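R-imine reductase (PDB 3ZGY) catalyses the NADPH-dependent, R-selective reduction of an imine substrate. Local coordinates at residues G36-A41 with G167-G172; R118-W123 with A129-G134; A135-P140 with L185-G190; S157-H162 with T173-A178. All blocks are in the same frame, centred on the assembly; numbering follows the deposited sequence.

Contact 1 of 4, residues G36-A41 with G167-G172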
loop_
_atom_site.group_PDB
_atom_site.type_symbol
_atom_site.label_atom_id
_atom_site.label_comp_id
_atom_site.label_asym_id
_atom_site.label_seq_id
_atom_site.Cartn_x
_atom_site.Cartn_y
_atom_site.Cartn_z
ATOM N N GLY D 36 -2.234 10.466 -29.396
ATOM C CA GLY D 36 -1.538 11.737 -29.226
ATOM C C GLY D 36 -0.054 11.542 -29.178
ATOM O O GLY D 36 0.694 12.120 -29.971
ATOM N N ALA D 37 0.352 10.616 -28.353
ATOM C CA ALA D 37 1.746 10.281 -28.277
ATOM C C ALA D 37 2.319 9.773 -29.603
ATOM O O ALA D 37 3.470 10.068 -29.939
ATOM C CB ALA D 37 1.984 9.267 -27.179
ATOM N N PHE D 38 1.568 8.997 -30.345
ATOM C CA PHE D 38 2.160 8.452 -31.552
ATOM C C PHE D 38 2.369 9.574 -32.572
ATOM O O PHE D 38 3.392 9.598 -33.249
ATOM C CB PHE D 38 1.314 7.276 -32.151
ATOM C CG PHE D 38 1.442 5.989 -31.386
ATOM C CD1 PHE D 38 2.680 5.426 -31.160
ATOM C CD2 PHE D 38 0.318 5.316 -30.919
ATOM C CE1 PHE D 38 2.797 4.243 -30.439
ATOM C CE2 PHE D 38 0.427 4.141 -30.194
ATOM C CZ PHE D 38 1.665 3.621 -29.939
ATOM N N LEU D 39 1.386 10.467 -32.687
ATOM C CA LEU D 39 1.505 11.665 -33.543
ATOM C C LEU D 39 2.660 12.574 -33.094
ATOM O O LEU D 39 3.514 12.936 -33.897
ATOM C CB LEU D 39 0.217 12.474 -33.565
ATOM C CG LEU D 39 -0.780 12.120 -34.654
ATOM C CD1 LEU D 39 -2.020 12.947 -34.346
ATOM C CD2 LEU D 39 -0.289 12.398 -36.071
ATOM N N GLY D 40 2.684 12.884 -31.815
ATOM C CA GLY D 40 3.756 13.673 -31.228
ATOM C C GLY D 40 5.185 13.133 -31.367
ATOM O O GLY D 40 6.143 13.868 -31.228
ATOM N N ALA D 41 5.330 11.855 -31.639
ATOM C CA ALA D 41 6.623 11.296 -31.816
ATOM C C ALA D 41 6.893 11.126 -33.304
ATOM O O ALA D 41 7.865 10.496 -33.700
ATOM C CB ALA D 41 6.700 9.956 -31.108
ATOM N N GLY D 167 7.934 2.693 -27.498
ATOM C CA GLY D 167 8.634 3.508 -26.492
ATOM C C GLY D 167 8.157 4.953 -26.519
ATOM O O GLY D 167 8.256 5.652 -25.516
ATOM N N GLY D 168 7.601 5.372 -27.658
ATOM C CA GLY D 168 6.891 6.632 -27.772
ATOM C C GLY D 168 5.803 6.921 -26.724
ATOM O O GLY D 168 5.446 8.059 -26.536
ATOM N N LEU D 169 5.294 5.895 -26.048
ATOM C CA LEU D 169 4.324 6.049 -25.017
ATOM C C LEU D 169 4.929 6.420 -23.679
ATOM O O LEU D 169 4.191 6.708 -22.710
ATOM C CB LEU D 169 3.539 4.752 -24.852
ATOM C CG LEU D 169 2.863 4.245 -26.122
ATOM C CD1 LEU D 169 2.225 2.893 -25.858
ATOM C CD2 LEU D 169 1.794 5.218 -26.619
ATOM N N GLY D 170 6.240 6.432 -23.586
ATOM C CA GLY D 170 6.856 6.781 -22.326
ATOM C C GLY D 170 8.018 5.896 -21.970
ATOM O O GLY D 170 8.143 4.800 -22.470
ATOM N N ALA D 171 8.912 6.411 -21.139
ATOM C CA ALA D 171 10.078 5.652 -20.753
ATOM C C ALA D 171 9.636 4.528 -19.824
ATOM O O ALA D 171 10.362 3.551 -19.647
ATOM C CB ALA D 171 11.106 6.549 -20.079
ATOM N N GLY D 172 8.475 4.678 -19.214
ATOM C CA GLY D 172 7.980 3.621 -18.359
ATOM C C GLY D 172 7.412 2.412 -19.097
ATOM O O GLY D 172 6.973 1.450 -18.446
#
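Phe38, near the end of helix 29-40, offers one face of its ring to the isobutyl end of Leu169, in the loop that leads into strand 173-175. The branch that does the touching is CD2: Leu169 CD2 lies 4.1 Å from the centroid of the Phe38 ring and 26° off the ring normal, a CH-pi contact displaced toward the rim. Its nearest ring atom is CZ, with Leu169 CD2 to Phe38 CZ at 3.7 Å. In Leu169, CG is anti to the carbonyl carbon (chi1 -56°), and this turns a side chain whose first bond runs across the contact in toward the helix. The same methyl is shared with Ala37, whose CB stands 4.1 Å from Leu169 CD2.

This is the close-packed, buried part, and Val22, Val24 and Thr45 of the neighbouring strands also touch the Phe38 side chain. On the other side the contact becomes thin and partly exposed. There Ala37 CB sits 3.7 Å from Gly168 O, a van der Waals contact with a carbonyl, and Ala41, just past the helix, turns its methyl toward bare glycine backbone without close touch. Gly168 belongs to the type I turn from Gly167 to Gly170, closed by the hydrogen bond from Gly170 N to Gly167 O.

Met30, an NADP(+)-binding residue at the start of the same helix, has its side chain about 8 Å from that of Leu169. With no polar bond joining the two segments, the attachment of this Rossmann helix to the loop rests on apolar shape and dispersion.

Contact 2 of 4, residues R118-W123 with A129-G134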
loop_
_atom_site.group_PDB
_atom_site.type_symbol
_atom_site.label_atom_id
_atom_site.label_comp_id
_atom_site.label_asym_id
_atom_site.label_seq_id
_atom_site.Cartn_x
_atom_site.Cartn_y
_atom_site.Cartn_z
ATOM N N ARG D 118 -4.962 -14.460 -22.679
ATOM C CA ARG D 118 -4.517 -15.685 -23.288
ATOM C C ARG D 118 -5.458 -16.146 -24.397
ATOM O O ARG D 118 -4.991 -16.666 -25.385
ATOM C CB ARG D 118 -4.299 -16.725 -22.234
ATOM C CG ARG D 118 -3.155 -16.326 -21.305
ATOM C CD ARG D 118 -2.953 -17.303 -20.145
ATOM N NE ARG D 118 -1.743 -16.972 -19.405
ATOM C CZ ARG D 118 -1.651 -16.903 -18.077
ATOM N NH1 ARG D 118 -2.714 -17.111 -17.251
ATOM N NH2 ARG D 118 -0.481 -16.614 -17.542
ATOM N N GLU D 119 -6.741 -15.858 -24.291
ATOM C CA GLU D 119 -7.701 -16.158 -25.365
ATOM C C GLU D 119 -7.402 -15.344 -26.607
ATOM O O GLU D 119 -7.354 -15.887 -27.721
ATOM C CB GLU D 119 -9.127 -15.867 -24.943
ATOM C CG GLU D 119 -10.218 -16.342 -25.910
ATOM C CD GLU D 119 -10.513 -15.366 -27.048
ATOM O OE1 GLU D 119 -10.535 -14.127 -26.820
ATOM O OE2 GLU D 119 -10.680 -15.847 -28.204
ATOM N N ARG D 120 -7.179 -14.045 -26.429
ATOM C CA ARG D 120 -6.897 -13.204 -27.582
ATOM C C ARG D 120 -5.597 -13.574 -28.255
ATOM O O ARG D 120 -5.526 -13.587 -29.469
ATOM C CB ARG D 120 -6.844 -11.725 -27.206
ATOM C CG ARG D 120 -8.197 -11.105 -26.980
ATOM C CD ARG D 120 -8.949 -10.869 -28.253
ATOM N NE ARG D 120 -9.826 -11.972 -28.587
ATOM C CZ ARG D 120 -10.631 -11.970 -29.639
ATOM N NH1 ARG D 120 -10.654 -10.940 -30.438
ATOM N NH2 ARG D 120 -11.399 -13.007 -29.892
ATOM N N ALA D 121 -4.582 -13.897 -27.461
ATOM C CA ALA D 121 -3.361 -14.446 -28.027
ATOM C C ALA D 121 -3.629 -15.664 -28.902
ATOM O O ALA D 121 -3.181 -15.693 -30.050
ATOM C CB ALA D 121 -2.382 -14.796 -26.941
ATOM N N ALA D 122 -4.382 -16.660 -28.409
ATOM C CA ALA D 122 -4.746 -17.787 -29.285
ATOM C C ALA D 122 -5.497 -17.336 -30.567
ATOM O O ALA D 122 -5.213 -17.759 -31.687
ATOM C CB ALA D 122 -5.547 -18.791 -28.514
ATOM N N TRP D 123 -6.425 -16.413 -30.393
ATOM C CA TRP D 123 -7.236 -15.918 -31.498
ATOM C C TRP D 123 -6.404 -15.189 -32.517
ATOM O O TRP D 123 -6.482 -15.460 -33.703
ATOM C CB TRP D 123 -8.296 -14.991 -30.955
ATOM C CG TRP D 123 -9.031 -14.275 -31.930
ATOM C CD1 TRP D 123 -10.115 -14.675 -32.509
ATOM C CD2 TRP D 123 -8.767 -12.951 -32.415
ATOM N NE1 TRP D 123 -10.556 -13.739 -33.383
ATOM C CE2 TRP D 123 -9.734 -12.668 -33.360
ATOM C CE3 TRP D 123 -7.806 -11.985 -32.122
ATOM C CZ2 TRP D 123 -9.820 -11.462 -34.005
ATOM C CZ3 TRP D 123 -7.859 -10.800 -32.796
ATOM C CH2 TRP D 123 -8.859 -10.545 -33.732
ATOM N N ALA D 129 -1.570 -13.134 -36.820
ATOM C CA ALA D 129 -1.025 -11.909 -36.336
ATOM C C ALA D 129 -0.124 -12.190 -35.163
ATOM O O ALA D 129 -0.278 -13.174 -34.476
ATOM C CB ALA D 129 -2.130 -10.981 -35.932
ATOM N N ASP D 130 0.868 -11.331 -34.992
ATOM C CA ASP D 130 1.583 -11.244 -33.767
ATOM C C ASP D 130 0.723 -10.447 -32.762
ATOM O O ASP D 130 -0.026 -9.549 -33.140
ATOM C CB ASP D 130 2.860 -10.520 -34.043
ATOM C CG ASP D 130 3.838 -11.369 -34.761
ATOM O OD1 ASP D 130 4.459 -12.272 -34.099
ATOM O OD2 ASP D 130 4.041 -11.105 -35.964
ATOM N N TYR D 131 0.869 -10.745 -31.492
ATOM C CA TYR D 131 -0.012 -10.201 -30.489
ATOM C C TYR D 131 0.771 -9.895 -29.240
ATOM O O TYR D 131 1.440 -10.767 -28.692
ATOM C CB TYR D 131 -1.133 -11.200 -30.142
ATOM C CG TYR D 131 -2.112 -10.694 -29.125
ATOM C CD1 TYR D 131 -3.061 -9.711 -29.479
ATOM C CD2 TYR D 131 -2.133 -11.181 -27.828
ATOM C CE1 TYR D 131 -3.994 -9.263 -28.582
ATOM C CE2 TYR D 131 -3.061 -10.712 -26.926
ATOM C CZ TYR D 131 -3.962 -9.727 -27.295
ATOM O OH TYR D 131 -4.877 -9.217 -26.382
ATOM N N LEU D 132 0.676 -8.650 -28.798
ATOM C CA LEU D 132 1.075 -8.274 -27.444
ATOM C C LEU D 132 -0.111 -7.849 -26.629
ATOM O O LEU D 132 -1.013 -7.141 -27.105
ATOM C CB LEU D 132 1.993 -7.086 -27.451
ATOM C CG LEU D 132 3.348 -7.293 -28.051
ATOM C CD1 LEU D 132 4.046 -5.957 -28.027
ATOM C CD2 LEU D 132 4.144 -8.315 -27.284
ATOM N N ASP D 133 -0.129 -8.293 -25.388
ATOM C CA ASP D 133 -1.178 -7.911 -24.506
ATOM C C ASP D 133 -0.574 -7.035 -23.502
ATOM O O ASP D 133 0.482 -7.349 -22.927
ATOM C CB ASP D 133 -1.825 -9.095 -23.863
ATOM C CG ASP D 133 -3.146 -8.729 -23.251
ATOM O OD1 ASP D 133 -3.108 -8.183 -22.091
ATOM O OD2 ASP D 133 -4.195 -9.008 -23.908
ATOM N N GLY D 134 -1.209 -5.894 -23.293
ATOM C CA GLY D 134 -0.720 -4.970 -22.246
ATOM C C GLY D 134 -1.726 -4.365 -21.306
ATOM O O GLY D 134 -2.941 -4.655 -21.354
#
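The Tyr131 ring lies against the backbone of helix 114-126, with Arg120 C 4.1 Å above one face toward the rim, while Ala121 comes in obliquely, its CA 3.5 Å from Tyr131 CD2. The phenol end runs past the first carbons of Arg120, and Tyr131 OH reaches within 3.3 Å of Arg120 CB. Beyond that point the arginine bends away at chi2 and chi3, and its guanidinium stands at 89° to the tyrosine ring. One face of the guanidinium is turned to Trp123, with Arg120 NH1 3.3 Å above the centre of the indole. Glu119 lies at its edge, in plane: Arg120 NE donates to the syn side of Glu119 OE1 over 2.9 Å in a salt bridge. Asp94 takes a second salt bridge from Arg120 NH2.

On strand 130-136, Tyr131 has CG anti to the backbone N (chi1 -179°), which carries the ring out to the helix. Tyr131 OH donates to the anti side of Asp133 OD2 (2.6 Å), two residues on along the same side of the strand. Asn108 ND2 is also hydrogen-bonded to this hydroxyl, and Tyr86 OH to Asp133 OD2. With a phenylalanine at Tyr131, Asp133 OD2 would probably be left with one hydroxyl partner fewer and Asn108 ND2 without this acceptor.

Helix and strand follow each other in the beta-alpha-beta unit formed by strand 105-108, helix 114-126 and strand 130-136 of the Rossmann-type domain, with Tyr131 filling the space between the helix and the sheet it covers.

Contact 3 of 4, residues A135-P140 with L185-G190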
loop_
_atom_site.group_PDB
_atom_site.type_symbol
_atom_site.label_atom_id
_atom_site.label_comp_id
_atom_site.label_asym_id
_atom_site.label_seq_id
_atom_site.Cartn_x
_atom_site.Cartn_y
_atom_site.Cartn_z
ATOM N N ALA D 135 -1.200 -3.501 -20.465
ATOM C CA ALA D 135 -1.984 -2.798 -19.431
ATOM C C ALA D 135 -1.342 -1.440 -19.114
ATOM O O ALA D 135 -0.109 -1.298 -19.124
ATOM C CB ALA D 135 -1.996 -3.635 -18.175
ATOM N N ILE D 136 -2.177 -0.453 -18.890
ATOM C CA ILE D 136 -1.711 0.902 -18.593
ATOM C C ILE D 136 -1.912 1.225 -17.153
ATOM O O ILE D 136 -3.017 1.222 -16.702
ATOM C CB ILE D 136 -2.505 1.931 -19.387
ATOM C CG1 ILE D 136 -2.343 1.486 -20.870
ATOM C CG2 ILE D 136 -1.975 3.314 -19.082
ATOM C CD1 ILE D 136 -2.852 2.346 -22.012
ATOM N N LEU D 137 -0.850 1.538 -16.448
ATOM C CA LEU D 137 -0.948 1.867 -15.023
ATOM C C LEU D 137 -0.697 3.343 -14.780
ATOM O O LEU D 137 0.170 3.711 -14.024
ATOM C CB LEU D 137 0.076 1.041 -14.255
ATOM C CG LEU D 137 -0.336 -0.413 -14.021
ATOM C CD1 LEU D 137 -0.769 -1.097 -15.303
ATOM C CD2 LEU D 137 0.834 -1.153 -13.402
ATOM N N ALA D 138 -1.449 4.181 -15.450
ATOM C CA ALA D 138 -1.230 5.587 -15.364
ATOM C C ALA D 138 -2.414 6.195 -16.011
ATOM O O ALA D 138 -3.197 5.508 -16.639
ATOM C CB ALA D 138 0.029 6.002 -16.106
ATOM N N GLY D 139 -2.585 7.488 -15.835
ATOM C CA GLY D 139 -3.752 8.146 -16.415
ATOM C C GLY D 139 -3.369 8.595 -17.802
ATOM O O GLY D 139 -2.176 8.590 -18.146
ATOM N N PRO D 140 -4.353 9.053 -18.576
ATOM C CA PRO D 140 -4.086 9.548 -19.909
ATOM C C PRO D 140 -3.083 10.673 -19.937
ATOM O O PRO D 140 -2.217 10.708 -20.811
ATOM C CB PRO D 140 -5.440 10.023 -20.398
ATOM C CG PRO D 140 -6.403 9.219 -19.604
ATOM C CD PRO D 140 -5.768 9.021 -18.266
ATOM N N LEU D 185 -1.676 -9.818 -14.820
ATOM C CA LEU D 185 -1.245 -10.175 -13.498
ATOM C C LEU D 185 -0.475 -9.095 -12.773
ATOM O O LEU D 185 -0.661 -8.905 -11.581
ATOM C CB LEU D 185 -0.387 -11.418 -13.605
ATOM C CG LEU D 185 -1.060 -12.798 -13.492
ATOM C CD1 LEU D 185 -2.543 -12.782 -13.747
ATOM C CD2 LEU D 185 -0.358 -13.784 -14.403
ATOM N N TYR D 186 0.396 -8.385 -13.470
ATOM C CA TYR D 186 1.123 -7.250 -12.854
ATOM C C TYR D 186 0.157 -6.119 -12.507
ATOM O O TYR D 186 0.286 -5.487 -11.486
ATOM C CB TYR D 186 2.175 -6.689 -13.803
ATOM C CG TYR D 186 3.517 -7.333 -13.658
ATOM C CD1 TYR D 186 3.801 -8.519 -14.283
ATOM C CD2 TYR D 186 4.533 -6.743 -12.917
ATOM C CE1 TYR D 186 5.045 -9.125 -14.134
ATOM C CE2 TYR D 186 5.783 -7.354 -12.769
ATOM C CZ TYR D 186 6.032 -8.535 -13.409
ATOM O OH TYR D 186 7.253 -9.171 -13.294
ATOM N N ASP D 187 -0.809 -5.888 -13.380
ATOM C CA ASP D 187 -1.823 -4.886 -13.183
ATOM C C ASP D 187 -2.616 -5.268 -11.944
ATOM O O ASP D 187 -2.890 -4.438 -11.085
ATOM C CB ASP D 187 -2.709 -4.836 -14.464
ATOM C CG ASP D 187 -3.589 -3.592 -14.590
ATOM O OD1 ASP D 187 -3.340 -2.660 -13.809
ATOM O OD2 ASP D 187 -4.533 -3.577 -15.478
ATOM N N ALA D 188 -3.012 -6.529 -11.836
ATOM C CA ALA D 188 -3.762 -6.957 -10.652
ATOM C C ALA D 188 -2.929 -6.754 -9.376
ATOM O O ALA D 188 -3.442 -6.311 -8.386
ATOM C CB ALA D 188 -4.139 -8.414 -10.803
ATOM N N ALA D 189 -1.648 -7.115 -9.389
ATOM C CA ALA D 189 -0.841 -6.932 -8.185
ATOM C C ALA D 189 -0.785 -5.465 -7.789
ATOM O O ALA D 189 -0.875 -5.131 -6.616
ATOM C CB ALA D 189 0.581 -7.460 -8.381
ATOM N N GLY D 190 -0.621 -4.597 -8.787
ATOM C CA GLY D 190 -0.534 -3.169 -8.564
ATOM C C GLY D 190 -1.822 -2.608 -8.031
ATOM O O GLY D 190 -1.803 -1.855 -7.074
#
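Asp187, on the long helix 182-209, points its carboxylate at Ala135, near the end of strand 130-136, and at Leu137, just past it. All the contacts between the two segments are van der Waals in kind. Each carboxylate oxygen has its own carbon neighbour: Asp187 OD1 lies 3.4 Å from Leu137 CD1, and Asp187 OD2 is 3.7 Å from Ala135 CB. Methyl and methylene carbons meet behind them, with Ala135 CB 4.0 Å from Asp187 CB. The aspartate reaches across because its CG is anti to the backbone N (chi1 -164°), and the side chains of Leu137 and Asp187 run antiparallel, each passing alongside the other.

Backbone hydrogen bonds stay within the sheet and the helix. Ala135 and Leu137 pair through their backbones with Leu151 and Val149.

Aromatic packing comes from the second subunit, whose Phe221 lies on Leu137 and meets the Tyr186 ring edge-to-face.

Ser111, an NADP(+)-binding residue, touches Asp187, their side chains about 4 Å apart. The contact joins the Rossmann-type domain to helix 182-209 beside this cofactor-binding residue and Phe221 of the second subunit, consistent with the active site of dimeric imine reductases, built at the subunit interface.

Contact 4 of 4, residues S157-H162 with T173-A178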
loop_
_atom_site.group_PDB
_atom_site.type_symbol
_atom_site.label_atom_id
_atom_site.label_comp_id
_atom_site.label_asym_id
_atom_site.label_seq_id
_atom_site.Cartn_x
_atom_site.Cartn_y
_atom_site.Cartn_z
ATOM N N SER D 157 9.446 -11.678 -30.640
ATOM C CA SER D 157 9.196 -11.456 -32.059
ATOM C C SER D 157 8.106 -10.449 -32.352
ATOM O O SER D 157 8.055 -9.875 -33.453
ATOM C CB SER D 157 8.848 -12.782 -32.726
ATOM O OG SER D 157 7.626 -13.256 -32.241
ATOM N N ALA D 158 7.170 -10.298 -31.424
ATOM C CA ALA D 158 6.086 -9.342 -31.610
ATOM C C ALA D 158 6.480 -7.977 -31.047
ATOM O O ALA D 158 6.050 -6.966 -31.560
ATOM C CB ALA D 158 4.822 -9.822 -30.962
ATOM N N PHE D 159 7.365 -7.950 -30.057
ATOM C CA PHE D 159 7.710 -6.680 -29.431
ATOM C C PHE D 159 8.897 -5.982 -30.073
ATOM O O PHE D 159 8.817 -4.812 -30.398
ATOM C CB PHE D 159 7.987 -6.888 -27.973
ATOM C CG PHE D 159 8.552 -5.688 -27.307
ATOM C CD1 PHE D 159 7.797 -4.588 -27.126
ATOM C CD2 PHE D 159 9.845 -5.667 -26.887
ATOM C CE1 PHE D 159 8.318 -3.449 -26.536
ATOM C CE2 PHE D 159 10.381 -4.564 -26.283
ATOM C CZ PHE D 159 9.611 -3.442 -26.109
ATOM N N ASP D 160 10.020 -6.691 -30.214
ATOM C CA ASP D 160 11.258 -6.125 -30.737
ATOM C C ASP D 160 11.061 -5.283 -32.044
ATOM O O ASP D 160 11.510 -4.145 -32.106
ATOM C CB ASP D 160 12.311 -7.223 -30.917
ATOM C CG ASP D 160 12.784 -7.811 -29.584
ATOM O OD1 ASP D 160 12.612 -7.180 -28.534
ATOM O OD2 ASP D 160 13.405 -8.896 -29.556
ATOM N N PRO D 161 10.414 -5.819 -33.073
ATOM C CA PRO D 161 10.280 -5.032 -34.264
ATOM C C PRO D 161 9.578 -3.672 -34.062
ATOM O O PRO D 161 9.703 -2.847 -34.922
ATOM C CB PRO D 161 9.395 -5.889 -35.162
ATOM C CG PRO D 161 9.626 -7.274 -34.710
ATOM C CD PRO D 161 9.795 -7.146 -33.226
ATOM N N HIS D 162 8.840 -3.472 -32.954
ATOM C CA HIS D 162 8.141 -2.232 -32.685
ATOM C C HIS D 162 8.506 -1.595 -31.398
ATOM O O HIS D 162 7.801 -0.697 -30.905
ATOM C CB HIS D 162 6.669 -2.471 -32.682
ATOM C CG HIS D 162 6.167 -2.935 -33.994
ATOM N ND1 HIS D 162 5.758 -4.235 -34.214
ATOM C CD2 HIS D 162 5.976 -2.266 -35.156
ATOM C CE1 HIS D 162 5.345 -4.353 -35.463
ATOM N NE2 HIS D 162 5.432 -3.167 -36.041
ATOM N N THR D 173 7.379 2.478 -20.436
ATOM C CA THR D 173 6.983 1.352 -21.274
ATOM C C THR D 173 7.926 0.161 -21.120
ATOM O O THR D 173 9.081 0.277 -21.367
ATOM C CB THR D 173 6.953 1.747 -22.737
ATOM O OG1 THR D 173 6.029 2.818 -22.901
ATOM C CG2 THR D 173 6.516 0.591 -23.585
ATOM N N THR D 174 7.420 -0.967 -20.642
ATOM C CA THR D 174 8.242 -2.044 -20.252
ATOM C C THR D 174 7.689 -3.416 -20.695
ATOM O O THR D 174 6.516 -3.721 -20.553
ATOM C CB THR D 174 8.604 -1.976 -18.725
ATOM O OG1 THR D 174 8.579 -3.277 -18.164
ATOM C CG2 THR D 174 7.683 -1.132 -17.913
ATOM N N TYR D 175 8.603 -4.232 -21.218
ATOM C CA TYR D 175 8.329 -5.532 -21.746
ATOM C C TYR D 175 8.598 -6.495 -20.677
ATOM O O TYR D 175 9.693 -6.542 -20.207
ATOM C CB TYR D 175 9.267 -5.869 -22.900
ATOM C CG TYR D 175 9.136 -7.303 -23.341
ATOM C CD1 TYR D 175 8.101 -7.698 -24.137
ATOM C CD2 TYR D 175 10.072 -8.255 -22.966
ATOM C CE1 TYR D 175 7.970 -9.011 -24.544
ATOM C CE2 TYR D 175 9.974 -9.599 -23.366
ATOM C CZ TYR D 175 8.921 -9.966 -24.143
ATOM O OH TYR D 175 8.830 -11.270 -24.567
ATOM N N LEU D 176 7.602 -7.300 -20.326
ATOM C CA LEU D 176 7.643 -8.117 -19.113
ATOM C C LEU D 176 8.051 -9.536 -19.353
ATOM O O LEU D 176 8.407 -10.222 -18.414
ATOM C CB LEU D 176 6.251 -8.151 -18.517
ATOM C CG LEU D 176 5.684 -6.893 -17.885
ATOM C CD1 LEU D 176 4.205 -7.151 -17.606
ATOM C CD2 LEU D 176 6.429 -6.603 -16.579
ATOM N N GLY D 177 7.888 -10.009 -20.589
ATOM C CA GLY D 177 8.133 -11.415 -20.901
ATOM C C GLY D 177 7.166 -12.054 -21.871
ATOM O O GLY D 177 6.257 -11.410 -22.384
ATOM N N ALA D 178 7.326 -13.364 -22.069
ATOM C CA ALA D 178 6.661 -14.064 -23.181
ATOM C C ALA D 178 5.190 -14.360 -22.998
ATOM O O ALA D 178 4.411 -14.214 -23.922
ATOM C CB ALA D 178 7.384 -15.346 -23.476
#
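Phe159 of the short helix 156-159 packs on Tyr175 of strand 173-175, the outermost strand at this end of the chain's sheet. The two rings are nearly parallel, their planes 17° apart, but they are offset until little of one lies over the other, with centroids 5.0 Å from each other. What covers the phenylalanine is chiefly the root of the tyrosine: Tyr175 CB stands over one face of the Phe159 ring, 4.0 Å from its centroid and 19° off the normal, a CH-pi contact. The offset also brings Tyr175 CD1 to 3.8 Å from Phe159 CG, and Tyr175 CE1 to 4.0 Å from Phe159 CB.

Both residues have CG anti to the backbone N (chi1 near 170° in each), and both rings thereby extend into the gap between helix and strand. The helix belongs to the beta-alpha-beta crossover from strand 150-153 to its parallel neighbour 173-175, and Phe159 also rests on Leu152 and Leu132 of the sheet beneath it. Cut back to an alanine here, the side chain would probably leave a gap above Leu132 and Leu152 and strip Tyr175 CB of the ring it packs on.

The far end of the tyrosine is held separately, by a hydrogen bond between Tyr175 OH and Gly154 O. Over one face of its ring, toward the rim, Gly177 N lies 3.5 Å above the plane.

Overall arrangement
From the N terminus, residues 36-41 open the longest of the loops, which contact 1 closes at 167-172. Contact 2 is nested within it, closing a short helix-to-strand loop between 118-123 and 129-134. Strand 130-136 then runs directly into contact 3, which opens at 135-140, and contact 4 opens at 157-162. Both cross contact 1, since their second segments, 185-190 for contact 3 and 173-178 for contact 4, follow its close; contact 4 is itself nested in contact 3. Contacts 2 and 4 meet where Leu132 packs on Ala158 and Phe159, and contacts 3 and 4 where Tyr186 touches Leu176. Contacts 1, 2 and 4 tie the Rossmann-type domain together; contact 3 joins it to the long helix.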